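Local coordinates for protein major allergen DAU C 1 (Daucus carota, PDB 2WQL) that probably acts in plant defence as a pathogenesis-related protein of the Bet v 1 family, housing small ligands in an internal cavity, and is a major carrot allergen, at residues I19-I23 / V24-D28; V128-E131 / N132-A136; Q139-A142 / L143-I147. The protein carries 4 engineered substitutions. One frame throughout, in Å; residues are numbered along the deposited sequence.

How the contacts relate
The three contacts follow one another along the chain, neither nesting nor crossing, and each closes only a helical turn or a helix junction. Contact 1 comes first, where helix 16-25 hands over to helix 27-34. After the strands of the antiparallel sheet, contact 2 starts helix 130-153, and contact 3 lies two residues farther along that same helix. Contacts 1 and 2 are far apart, their nearest atoms about 13 Å from each other, on opposite sides of the chain's centre. Contacts 1 and 3 do meet: Ile19 and Ile23 pack on Phe144, and both contacts touch the bound P4C. Contacts 2 and 3 both reach the second subunit.

Contact 1. Residues I19-I23 / V24-D28; sequences IFSGI and VLDVD. With P4C (O-acetaldehydyl-hexaethylene glycol), chain E.
Phe20 and Val24, one turn apart, pack where the short helices 16-25 and 27-34 of the Bet v 1 fold join. Val24 CB lies over the centre of the Phe20 ring as a CH-pi contact, 4.1 Å from the centroid, and Leu25 CG comes to the same ring obliquely, nearest Phe20 CE2. With Phe20 CG anti to its backbone N (chi1 -169°), the ring runs alongside the last turn and can receive both neighbours. Polar backbone atoms are shared out unevenly here, because the turn widens to a pi-type one. Phe20 O accepts two donors: Val24 N at 3.0 Å, from above the carbonyl plane, and Leu25 N through a weak bond of 3.3 Å. Ser21 O is claimed by Asp26 N at 2.8 Å, five residues on, nearly in line with the carbonyl bond. Ser21's hydroxyl turns back to Lys18 O, as a small polar residue on a helix readily does. Gly22 O meets Val27 CA in a CA-H...O contact of 3.6 Å. Asp26 occupies the N-cap position of the next helix without a capping bond from its carboxylate, whereas Asp28 is paired with Arg54. The apolar Ile23 and Val24 suit the inner side, where both touch Met102 of strand 95-106. Ile23 O faces P4C O1 at 3.1 Å, a doubtful hydrogen bond because O1 is modelled as the aldehyde oxygen.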
ATOM      1  N   ILE A  19      13.044  16.166  -8.179  1.00 24.14           N
ATOM      2  CA  ILE A  19      13.773  14.912  -8.364  1.00 24.09           C
ATOM      3  C   ILE A  19      14.192  14.746  -9.817  1.00 24.42           C
ATOM      4  O   ILE A  19      15.350  14.447 -10.117  1.00 24.60           O
ATOM      5  CB  ILE A  19      12.928  13.689  -7.926  1.00 23.98           C
ATOM      6  CG1 ILE A  19      12.897  13.580  -6.401  1.00 24.39           C
ATOM      7  CG2 ILE A  19      13.487  12.400  -8.481  1.00 23.30           C
ATOM      8  CD1 ILE A  19      14.219  13.181  -5.788  1.00 23.96           C
ATOM      9  N   PHE A  20      13.248  14.957 -10.718  1.00 24.53           N
ATOM     10  CA  PHE A  20      13.515  14.865 -12.137  1.00 24.77           C
ATOM     11  C   PHE A  20      14.613  15.819 -12.581  1.00 25.06           C
ATOM     12  O   PHE A  20      15.404  15.480 -13.448  1.00 25.52           O
ATOM     13  CB  PHE A  20      12.251  15.172 -12.938  1.00 24.89           C
ATOM     14  CG  PHE A  20      12.373  14.853 -14.402  1.00 24.08           C
ATOM     15  CD1 PHE A  20      12.309  13.533 -14.843  1.00 24.18           C
ATOM     16  CD2 PHE A  20      12.548  15.856 -15.330  1.00 23.55           C
ATOM     17  CE1 PHE A  20      12.405  13.219 -16.194  1.00 24.28           C
ATOM     18  CE2 PHE A  20      12.650  15.554 -16.686  1.00 24.27           C
ATOM     19  CZ  PHE A  20      12.578  14.228 -17.116  1.00 24.09           C
ATOM     20  N   SER A  21      14.655  17.018 -12.010  1.00 25.28           N
ATOM     21  CA  SER A  21      15.679  17.972 -12.399  1.00 25.73           C
ATOM     22  C   SER A  21      17.038  17.472 -11.930  1.00 25.68           C
ATOM     23  O   SER A  21      18.038  17.670 -12.604  1.00 26.15           O
ATOM     24  CB  SER A  21      15.391  19.366 -11.843  1.00 25.65           C
ATOM     25  OG  SER A  21      15.591  19.385 -10.436  1.00 27.93           O
ATOM     26  N   GLY A  22      17.072  16.796 -10.793  1.00 25.45           N
ATOM     27  CA  GLY A  22      18.328  16.323 -10.249  1.00 25.55           C
ATOM     28  C   GLY A  22      18.857  15.083 -10.943  1.00 25.65           C
ATOM     29  O   GLY A  22      20.049  14.977 -11.215  1.00 25.49           O
ATOM     30  N   ILE A  23      17.977  14.128 -11.219  1.00 25.88           N
ATOM     31  CA  ILE A  23      18.431  12.836 -11.731  1.00 26.14           C
ATOM     32  C   ILE A  23      18.361  12.737 -13.247  1.00 26.43           C
ATOM     33  O   ILE A  23      18.815  11.740 -13.793  1.00 27.13           O
ATOM     34  CB  ILE A  23      17.687  11.631 -11.090  1.00 26.07           C
ATOM     35  CG1 ILE A  23      16.245  11.537 -11.597  1.00 26.55           C
ATOM     36  CG2 ILE A  23      17.737  11.709  -9.559  1.00 25.36           C
ATOM     37  CD1 ILE A  23      15.400  10.467 -10.899  1.00 25.51           C
ATOM     38  N   VAL A  24      17.819  13.752 -13.924  1.00 26.50           N
ATOM     39  CA  VAL A  24      17.851  13.814 -15.398  1.00 26.39           C
ATOM     40  C   VAL A  24      18.410  15.137 -15.931  1.00 26.86           C
ATOM     41  O   VAL A  24      19.493  15.167 -16.522  1.00 27.17           O
ATOM     42  CB  VAL A  24      16.452  13.585 -16.005  1.00 26.43           C
ATOM     43  CG1 VAL A  24      16.483  13.802 -17.500  1.00 26.10           C
ATOM     44  CG2 VAL A  24      15.946  12.185 -15.680  1.00 25.28           C
ATOM     45  N   LEU A  25      17.687  16.234 -15.717  1.00 27.14           N
ATOM     46  CA  LEU A  25      18.007  17.492 -16.407  1.00 27.42           C
ATOM     47  C   LEU A  25      19.387  18.043 -16.084  1.00 27.59           C
ATOM     48  O   LEU A  25      20.122  18.434 -16.997  1.00 27.35           O
ATOM     49  CB  LEU A  25      16.952  18.573 -16.115  1.00 27.35           C
ATOM     50  CG  LEU A  25      15.542  18.297 -16.654  1.00 27.29           C
ATOM     51  CD1 LEU A  25      14.619  19.484 -16.436  1.00 25.95           C
ATOM     52  CD2 LEU A  25      15.602  17.908 -18.122  1.00 26.21           C
ATOM     53  N   ASP A  26      19.721  18.066 -14.792  1.00 28.03           N
ATOM     54  CA  ASP A  26      20.950  18.688 -14.295  1.00 28.19           C
ATOM     55  C   ASP A  26      21.971  17.661 -13.823  1.00 27.99           C
ATOM     56  O   ASP A  26      22.953  18.011 -13.176  1.00 28.27           O
ATOM     57  CB  ASP A  26      20.617  19.645 -13.150  1.00 28.46           C
ATOM     58  CG  ASP A  26      19.618  20.714 -13.554  1.00 30.16           C
ATOM     59  OD1 ASP A  26      19.655  21.154 -14.726  1.00 32.43           O
ATOM     60  OD2 ASP A  26      18.808  21.131 -12.693  1.00 32.31           O
ATOM     61  N   VAL A  27      21.760  16.403 -14.171  1.00 27.86           N
ATOM     62  CA  VAL A  27      22.608  15.319 -13.680  1.00 27.93           C
ATOM     63  C   VAL A  27      24.115  15.535 -13.874  1.00 27.92           C
ATOM     64  O   VAL A  27      24.895  15.172 -13.015  1.00 28.34           O
ATOM     65  CB  VAL A  27      22.218  13.968 -14.323  1.00 28.04           C
ATOM     66  CG1 VAL A  27      22.684  13.907 -15.787  1.00 27.88           C
ATOM     67  CG2 VAL A  27      22.815  12.827 -13.513  1.00 28.15           C
ATOM     68  N   ASP A  28      24.528  16.122 -14.986  1.00 28.14           N
ATOM     69  CA  ASP A  28      25.966  16.277 -15.276  1.00 28.44           C
ATOM     70  C   ASP A  28      26.697  17.262 -14.354  1.00 28.29           C
ATOM     71  O   ASP A  28      27.905  17.102 -14.119  1.00 28.34           O
ATOM     72  CB  ASP A  28      26.200  16.700 -16.739  1.00 28.66           C
ATOM     73  CG  ASP A  28      25.754  15.638 -17.744  1.00 30.55           C
ATOM     74  OD1 ASP A  28      25.991  14.429 -17.502  1.00 32.84           O
ATOM     75  OD2 ASP A  28      25.161  16.006 -18.783  1.00 32.57           O
TER
HETATM   76  O1  P4C E 200      20.421  10.532 -16.212  1.00 44.82           O
HETATM   77  C2  P4C E 200      20.270   9.317 -16.099  1.00 42.98           C
HETATM   78  C3  P4C E 200      19.012   8.726 -15.490  1.00 41.99           C
HETATM   79  O4  P4C E 200      19.113   7.293 -15.579  1.00 42.74           O
HETATM   80  C5  P4C E 200      17.888   6.535 -15.463  1.00 40.77           C
HETATM   81  C6  P4C E 200      18.116   5.146 -16.076  1.00 40.48           C
HETATM   82  O7  P4C E 200      18.471   4.192 -15.079  1.00 41.48           O
HETATM   83  C8  P4C E 200      17.391   3.783 -14.210  1.00 41.56           C
HETATM   84  C9  P4C E 200      17.731   3.849 -12.703  1.00 40.39           C
HETATM   85  O10 P4C E 200      16.945   4.865 -12.033  1.00 38.26           O
HETATM   86  C11 P4C E 200      17.508   5.343 -10.797  1.00 35.38           C
HETATM   87  C12 P4C E 200      18.032   6.772 -10.932  1.00 34.68           C
HETATM   88  O13 P4C E 200      19.441   6.820 -10.663  1.00 34.28           O
HETATM   89  C14 P4C E 200      20.017   8.133 -10.696  1.00 33.33           C
HETATM   90  C15 P4C E 200      20.374   8.543 -12.121  1.00 34.50           C
HETATM   91  O16 P4C E 200      21.774   8.398 -12.367  1.00 37.06           O
HETATM   92  C17 P4C E 200      22.121   8.112 -13.744  1.00 39.01           C
HETATM   93  C18 P4C E 200      23.357   7.188 -13.835  1.00 40.07           C
HETATM   94  O19 P4C E 200      23.422   6.444 -15.076  1.00 41.22           O
HETATM   95  C20 P4C E 200      23.113   5.039 -14.967  1.00 41.31           C
HETATM   96  C21 P4C E 200      22.496   4.518 -16.281  1.00 42.05           C
HETATM   97  O22 P4C E 200      21.241   3.815 -16.122  1.00 42.60           O

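Contact 2. Residues V128-E131 / N132-A136; sequences VPEE and NIKFA
Val128 and Ile133 make the packed side of this first turn of helix 130-153, the long C-terminal helix of the Bet v 1 fold. Val128 CG1 and Ile133 CG1 meet at 4.1 Å, and the end of the isoleucine, CD1, lies 3.8 Å from Val128 O. Ile133 CG1 points back toward the start of the helix because it is anti to the carbonyl carbon and beside the backbone N (chi1 -64°). Branched apolar residues fit this buried side well. Pro129, at the N-cap position, lacks an N-H to satisfy, which suits the start of a helix; its carbonyl receives two weak bonds, from Asn132 N and Ile133 N. Regular helical bonding follows, with Lys134 N giving a nearly straight bond of 3.0 Å to Glu130 O, while Phe135 N donates to Glu131 O at 3.1 Å, a more bent bond.

Toward solvent the packing is looser. Asn132 OD1 rests against the proline ring, 3.5 Å from Pro129 CB. Glu130 and Glu131 are exposed, and Glu130 meets Lys134 through carbon, CG to CE at 4.0 Å, while the oppositely charged ends, OE2 and NZ, stay 5.7 Å apart without forming a salt bridge. Acidic residues in a helix's first turn probably interact favourably with its dipole. Glu131 and Lys134 also pack on Ile152 of the second subunit, and Phe135 on that subunit's Ala149. In its own chain the turn is seated on strand 112-122, where Phe120 receives both Val128 and Ile133.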
ATOM      1  N   VAL A 128      19.551 -13.013 -17.587  1.00 22.88           N
ATOM      2  CA  VAL A 128      20.345 -12.193 -16.678  1.00 22.89           C
ATOM      3  C   VAL A 128      20.057 -12.611 -15.236  1.00 22.86           C
ATOM      4  O   VAL A 128      18.916 -12.539 -14.806  1.00 22.81           O
ATOM      5  CB  VAL A 128      20.003 -10.712 -16.807  1.00 23.14           C
ATOM      6  CG1 VAL A 128      20.905  -9.893 -15.898  1.00 21.82           C
ATOM      7  CG2 VAL A 128      20.110 -10.251 -18.269  1.00 22.91           C
ATOM      8  N   PRO A 129      21.083 -13.054 -14.486  1.00 23.04           N
ATOM      9  CA  PRO A 129      20.840 -13.569 -13.136  1.00 23.29           C
ATOM     10  C   PRO A 129      20.329 -12.531 -12.138  1.00 23.79           C
ATOM     11  O   PRO A 129      20.671 -11.351 -12.234  1.00 23.31           O
ATOM     12  CB  PRO A 129      22.219 -14.063 -12.695  1.00 23.13           C
ATOM     13  CG  PRO A 129      22.968 -14.262 -13.937  1.00 23.06           C
ATOM     14  CD  PRO A 129      22.492 -13.226 -14.875  1.00 22.90           C
ATOM     15  N   GLU A 130      19.546 -13.001 -11.171  1.00 24.66           N
ATOM     16  CA  GLU A 130      18.945 -12.144 -10.156  1.00 25.58           C
ATOM     17  C   GLU A 130      20.006 -11.334  -9.385  1.00 25.43           C
ATOM     18  O   GLU A 130      19.776 -10.167  -9.060  1.00 25.43           O
ATOM     19  CB  GLU A 130      18.049 -12.981  -9.222  1.00 26.11           C
ATOM     20  CG  GLU A 130      17.011 -12.198  -8.395  1.00 29.89           C
ATOM     21  CD  GLU A 130      16.043 -11.325  -9.241  1.00 35.01           C
ATOM     22  OE1 GLU A 130      15.763 -11.671 -10.420  1.00 37.02           O
ATOM     23  OE2 GLU A 130      15.553 -10.288  -8.709  1.00 38.20           O
ATOM     24  N   GLU A 131      21.179 -11.913  -9.126  1.00 25.45           N
ATOM     25  CA  GLU A 131      22.219 -11.181  -8.358  1.00 25.59           C
ATOM     26  C   GLU A 131      22.675  -9.910  -9.088  1.00 24.85           C
ATOM     27  O   GLU A 131      22.923  -8.899  -8.468  1.00 24.90           O
ATOM     28  CB  GLU A 131      23.415 -12.080  -7.948  1.00 25.80           C
ATOM     29  CG  GLU A 131      24.500 -12.326  -9.036  1.00 28.43           C
ATOM     30  CD  GLU A 131      25.883 -12.772  -8.486  1.00 30.73           C
ATOM     31  OE1 GLU A 131      26.490 -12.024  -7.676  1.00 32.69           O
ATOM     32  OE2 GLU A 131      26.391 -13.847  -8.909  1.00 30.90           O
ATOM     33  N   ASN A 132      22.774  -9.950 -10.403  1.00 24.39           N
ATOM     34  CA  ASN A 132      23.217  -8.771 -11.158  1.00 24.14           C
ATOM     35  C   ASN A 132      22.157  -7.683 -11.180  1.00 24.22           C
ATOM     36  O   ASN A 132      22.486  -6.497 -11.215  1.00 24.18           O
ATOM     37  CB  ASN A 132      23.575  -9.141 -12.595  1.00 23.92           C
ATOM     38  CG  ASN A 132      24.668 -10.156 -12.671  1.00 23.60           C
ATOM     39  OD1 ASN A 132      24.431 -11.346 -12.506  1.00 24.11           O
ATOM     40  ND2 ASN A 132      25.877  -9.700 -12.908  1.00 23.52           N
ATOM     41  N   ILE A 133      20.886  -8.090 -11.186  1.00 24.23           N
ATOM     42  CA  ILE A 133      19.778  -7.148 -11.165  1.00 24.28           C
ATOM     43  C   ILE A 133      19.691  -6.457  -9.789  1.00 24.27           C
ATOM     44  O   ILE A 133      19.506  -5.239  -9.698  1.00 24.09           O
ATOM     45  CB  ILE A 133      18.449  -7.845 -11.538  1.00 24.30           C
ATOM     46  CG1 ILE A 133      18.512  -8.356 -12.985  1.00 24.28           C
ATOM     47  CG2 ILE A 133      17.265  -6.889 -11.389  1.00 23.79           C
ATOM     48  CD1 ILE A 133      17.422  -9.390 -13.345  1.00 23.69           C
ATOM     49  N   LYS A 134      19.824  -7.234  -8.727  1.00 24.22           N
ATOM     50  CA  LYS A 134      19.840  -6.666  -7.380  1.00 24.73           C
ATOM     51  C   LYS A 134      20.999  -5.685  -7.183  1.00 24.39           C
ATOM     52  O   LYS A 134      20.846  -4.655  -6.518  1.00 24.65           O
ATOM     53  CB  LYS A 134      19.934  -7.757  -6.315  1.00 24.91           C
ATOM     54  CG  LYS A 134      18.654  -8.549  -6.071  1.00 26.59           C
ATOM     55  CD  LYS A 134      18.990  -9.757  -5.147  1.00 29.53           C
ATOM     56  CE  LYS A 134      17.769 -10.622  -4.809  1.00 30.66           C
ATOM     57  NZ  LYS A 134      18.118 -11.723  -3.864  1.00 30.26           N
ATOM     58  N   PHE A 135      22.152  -6.012  -7.751  1.00 23.96           N
ATOM     59  CA  PHE A 135      23.317  -5.131  -7.680  1.00 23.75           C
ATOM     60  C   PHE A 135      23.010  -3.783  -8.308  1.00 23.60           C
ATOM     61  O   PHE A 135      23.267  -2.740  -7.716  1.00 23.51           O
ATOM     62  CB  PHE A 135      24.522  -5.744  -8.394  1.00 23.60           C
ATOM     63  CG  PHE A 135      25.729  -4.868  -8.371  1.00 23.43           C
ATOM     64  CD1 PHE A 135      26.565  -4.855  -7.268  1.00 23.26           C
ATOM     65  CD2 PHE A 135      26.022  -4.029  -9.436  1.00 23.52           C
ATOM     66  CE1 PHE A 135      27.677  -4.027  -7.223  1.00 23.33           C
ATOM     67  CE2 PHE A 135      27.137  -3.201  -9.397  1.00 23.69           C
ATOM     68  CZ  PHE A 135      27.962  -3.201  -8.293  1.00 23.41           C
ATOM     69  N   ALA A 136      22.462  -3.821  -9.514  1.00 23.79           N
ATOM     70  CA  ALA A 136      22.078  -2.609 -10.231  1.00 23.90           C
ATOM     71  C   ALA A 136      21.100  -1.782  -9.418  1.00 24.19           C
ATOM     72  O   ALA A 136      21.267  -0.575  -9.309  1.00 24.40           O
ATOM     73  CB  ALA A 136      21.491  -2.954 -11.586  1.00 23.53           C
TER

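Contact 3. Residues Q139-A142 / L143-I147; sequences QNTA and LFKAI. With P4C (O-acetaldehydyl-hexaethylene glycol), chain E.
Asn140 and Phe144, a turn apart on the long C-terminal helix of the Bet v 1 fold, present the flat groups of this contact to the bound P4C. P4C C9 lies over one face of the Asn140 amide, almost directly above Asn140 CG at 3.7 Å. The Phe144 ring instead turns an edge to the ligand, with P4C C12 near the ring plane, and Lys145 CD also lies at its edge. That large apolar ring suits the buried side, where it meets Ile10 of strand 5-12. Uninterrupted helical bonds hold the two residues in step: Phe144 N donates to Asn140 O at 2.9 Å, Leu143 N to Gln139 O, Lys145 N to Thr141 O and Ala146 N to Ala142 O. Thr141's hydroxyl bonds back to Asp137 O, while Lys145 NZ forms a salt bridge with Glu148 and a hydrogen bond with Thr11 O. Small alanines suit the dimer side, where Ala142 and Ala146 both pack on Ala142 of the second subunit. Leu143 lines the pocket beside Tyr39. Its CG anti to the backbone N (chi1 -174°), with chi2 at 57°, brings Leu143 CD2 to 3.3 Å from P4C O16.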
ATOM      1  N   GLN A 139      22.829  -0.017  -6.489  1.00 24.64           N
ATOM      2  CA  GLN A 139      23.736   1.033  -6.897  1.00 25.07           C
ATOM      3  C   GLN A 139      22.965   2.247  -7.430  1.00 24.78           C
ATOM      4  O   GLN A 139      23.348   3.397  -7.181  1.00 24.30           O
ATOM      5  CB  GLN A 139      24.707   0.477  -7.921  1.00 25.51           C
ATOM      6  CG  GLN A 139      25.792   1.426  -8.327  1.00 27.82           C
ATOM      7  CD  GLN A 139      27.099   0.715  -8.581  1.00 30.39           C
ATOM      8  OE1 GLN A 139      27.820   0.379  -7.627  1.00 30.21           O
ATOM      9  NE2 GLN A 139      27.424   0.490  -9.870  1.00 30.91           N
ATOM     10  N   ASN A 140      21.876   1.991  -8.146  1.00 24.56           N
ATOM     11  CA  ASN A 140      21.044   3.065  -8.669  1.00 24.60           C
ATOM     12  C   ASN A 140      20.325   3.798  -7.539  1.00 23.96           C
ATOM     13  O   ASN A 140      20.132   5.014  -7.595  1.00 23.95           O
ATOM     14  CB  ASN A 140      20.041   2.523  -9.694  1.00 24.93           C
ATOM     15  CG  ASN A 140      20.686   2.247 -11.052  1.00 26.90           C
ATOM     16  OD1 ASN A 140      21.506   3.018 -11.535  1.00 29.59           O
ATOM     17  ND2 ASN A 140      20.330   1.124 -11.661  1.00 29.71           N
ATOM     18  N   THR A 141      19.930   3.049  -6.518  1.00 23.14           N
ATOM     19  CA  THR A 141      19.297   3.632  -5.351  1.00 22.50           C
ATOM     20  C   THR A 141      20.314   4.480  -4.590  1.00 22.14           C
ATOM     21  O   THR A 141      20.013   5.576  -4.178  1.00 21.85           O
ATOM     22  CB  THR A 141      18.682   2.543  -4.443  1.00 22.41           C
ATOM     23  OG1 THR A 141      17.758   1.768  -5.204  1.00 21.71           O
ATOM     24  CG2 THR A 141      17.957   3.161  -3.259  1.00 21.87           C
ATOM     25  N   ALA A 142      21.527   3.966  -4.431  1.00 22.05           N
ATOM     26  CA  ALA A 142      22.608   4.704  -3.763  1.00 22.15           C
ATOM     27  C   ALA A 142      22.828   6.067  -4.415  1.00 22.57           C
ATOM     28  O   ALA A 142      22.938   7.082  -3.740  1.00 22.29           O
ATOM     29  CB  ALA A 142      23.908   3.903  -3.783  1.00 21.63           C
ATOM     30  N   LEU A 143      22.893   6.078  -5.740  1.00 23.07           N
ATOM     31  CA  LEU A 143      23.118   7.300  -6.475  1.00 23.51           C
ATOM     32  C   LEU A 143      21.889   8.215  -6.395  1.00 23.33           C
ATOM     33  O   LEU A 143      22.024   9.424  -6.184  1.00 23.23           O
ATOM     34  CB  LEU A 143      23.472   6.984  -7.929  1.00 23.96           C
ATOM     35  CG  LEU A 143      23.880   8.169  -8.809  1.00 25.08           C
ATOM     36  CD1 LEU A 143      25.067   8.906  -8.190  1.00 24.57           C
ATOM     37  CD2 LEU A 143      24.187   7.676 -10.229  1.00 26.02           C
ATOM     38  N   PHE A 144      20.702   7.643  -6.538  1.00 23.20           N
ATOM     39  CA  PHE A 144      19.461   8.399  -6.381  1.00 23.34           C
ATOM     40  C   PHE A 144      19.450   9.163  -5.061  1.00 23.46           C
ATOM     41  O   PHE A 144      19.175  10.367  -5.032  1.00 23.40           O
ATOM     42  CB  PHE A 144      18.252   7.460  -6.421  1.00 23.35           C
ATOM     43  CG  PHE A 144      16.929   8.161  -6.297  1.00 23.69           C
ATOM     44  CD1 PHE A 144      16.173   8.442  -7.429  1.00 25.20           C
ATOM     45  CD2 PHE A 144      16.437   8.540  -5.075  1.00 24.24           C
ATOM     46  CE1 PHE A 144      14.956   9.080  -7.337  1.00 24.16           C
ATOM     47  CE2 PHE A 144      15.224   9.190  -4.973  1.00 24.68           C
ATOM     48  CZ  PHE A 144      14.480   9.456  -6.117  1.00 24.94           C
ATOM     49  N   LYS A 145      19.756   8.456  -3.975  1.00 23.36           N
ATOM     50  CA  LYS A 145      19.666   9.017  -2.643  1.00 23.30           C
ATOM     51  C   LYS A 145      20.770  10.023  -2.341  1.00 23.04           C
ATOM     52  O   LYS A 145      20.579  10.948  -1.555  1.00 22.85           O
ATOM     53  CB  LYS A 145      19.644   7.897  -1.598  1.00 23.60           C
ATOM     54  CG  LYS A 145      18.340   7.073  -1.582  1.00 24.54           C
ATOM     55  CD  LYS A 145      17.128   7.936  -1.218  1.00 25.93           C
ATOM     56  CE  LYS A 145      15.848   7.127  -0.977  1.00 26.17           C
ATOM     57  NZ  LYS A 145      14.687   8.054  -0.683  1.00 25.26           N
ATOM     58  N   ALA A 146      21.933   9.852  -2.950  1.00 23.00           N
ATOM     59  CA  ALA A 146      22.989  10.850  -2.819  1.00 22.70           C
ATOM     60  C   ALA A 146      22.506  12.157  -3.459  1.00 22.79           C
ATOM     61  O   ALA A 146      22.742  13.240  -2.933  1.00 22.73           O
ATOM     62  CB  ALA A 146      24.284  10.363  -3.466  1.00 22.37           C
ATOM     63  N   ILE A 147      21.815  12.039  -4.593  1.00 22.93           N
ATOM     64  CA  ILE A 147      21.251  13.197  -5.288  1.00 23.19           C
ATOM     65  C   ILE A 147      20.104  13.820  -4.488  1.00 23.68           C
ATOM     66  O   ILE A 147      20.017  15.045  -4.360  1.00 23.58           O
ATOM     67  CB  ILE A 147      20.790  12.831  -6.731  1.00 23.12           C
ATOM     68  CG1 ILE A 147      22.003  12.559  -7.626  1.00 22.64           C
ATOM     69  CG2 ILE A 147      19.974  13.946  -7.360  1.00 22.66           C
ATOM     70  CD1 ILE A 147      21.674  11.793  -8.889  1.00 21.41           C
TER
HETATM   71  O1  P4C E 200      20.421  10.532 -16.212  1.00 44.82           O
HETATM   72  C2  P4C E 200      20.270   9.317 -16.099  1.00 42.98           C
HETATM   73  C3  P4C E 200      19.012   8.726 -15.490  1.00 41.99           C
HETATM   74  O4  P4C E 200      19.113   7.293 -15.579  1.00 42.74           O
HETATM   75  C5  P4C E 200      17.888   6.535 -15.463  1.00 40.77           C
HETATM   76  C6  P4C E 200      18.116   5.146 -16.076  1.00 40.48           C
HETATM   77  O7  P4C E 200      18.471   4.192 -15.079  1.00 41.48           O
HETATM   78  C8  P4C E 200      17.391   3.783 -14.210  1.00 41.56           C
HETATM   79  C9  P4C E 200      17.731   3.849 -12.703  1.00 40.39           C
HETATM   80  O10 P4C E 200      16.945   4.865 -12.033  1.00 38.26           O
HETATM   81  C11 P4C E 200      17.508   5.343 -10.797  1.00 35.38           C
HETATM   82  C12 P4C E 200      18.032   6.772 -10.932  1.00 34.68           C
HETATM   83  O13 P4C E 200      19.441   6.820 -10.663  1.00 34.28           O
HETATM   84  C14 P4C E 200      20.017   8.133 -10.696  1.00 33.33           C
HETATM   85  C15 P4C E 200      20.374   8.543 -12.121  1.00 34.50           C
HETATM   86  O16 P4C E 200      21.774   8.398 -12.367  1.00 37.06           O
HETATM   87  C17 P4C E 200      22.121   8.112 -13.744  1.00 39.01           C
HETATM   88  C18 P4C E 200      23.357   7.188 -13.835  1.00 40.07           C
HETATM   89  O19 P4C E 200      23.422   6.444 -15.076  1.00 41.22           O
HETATM   90  C20 P4C E 200      23.113   5.039 -14.967  1.00 41.31           C
HETATM   91  C21 P4C E 200      22.496   4.518 -16.281  1.00 42.05           C
HETATM   92  O22 P4C E 200      21.241   3.815 -16.122  1.00 42.60           O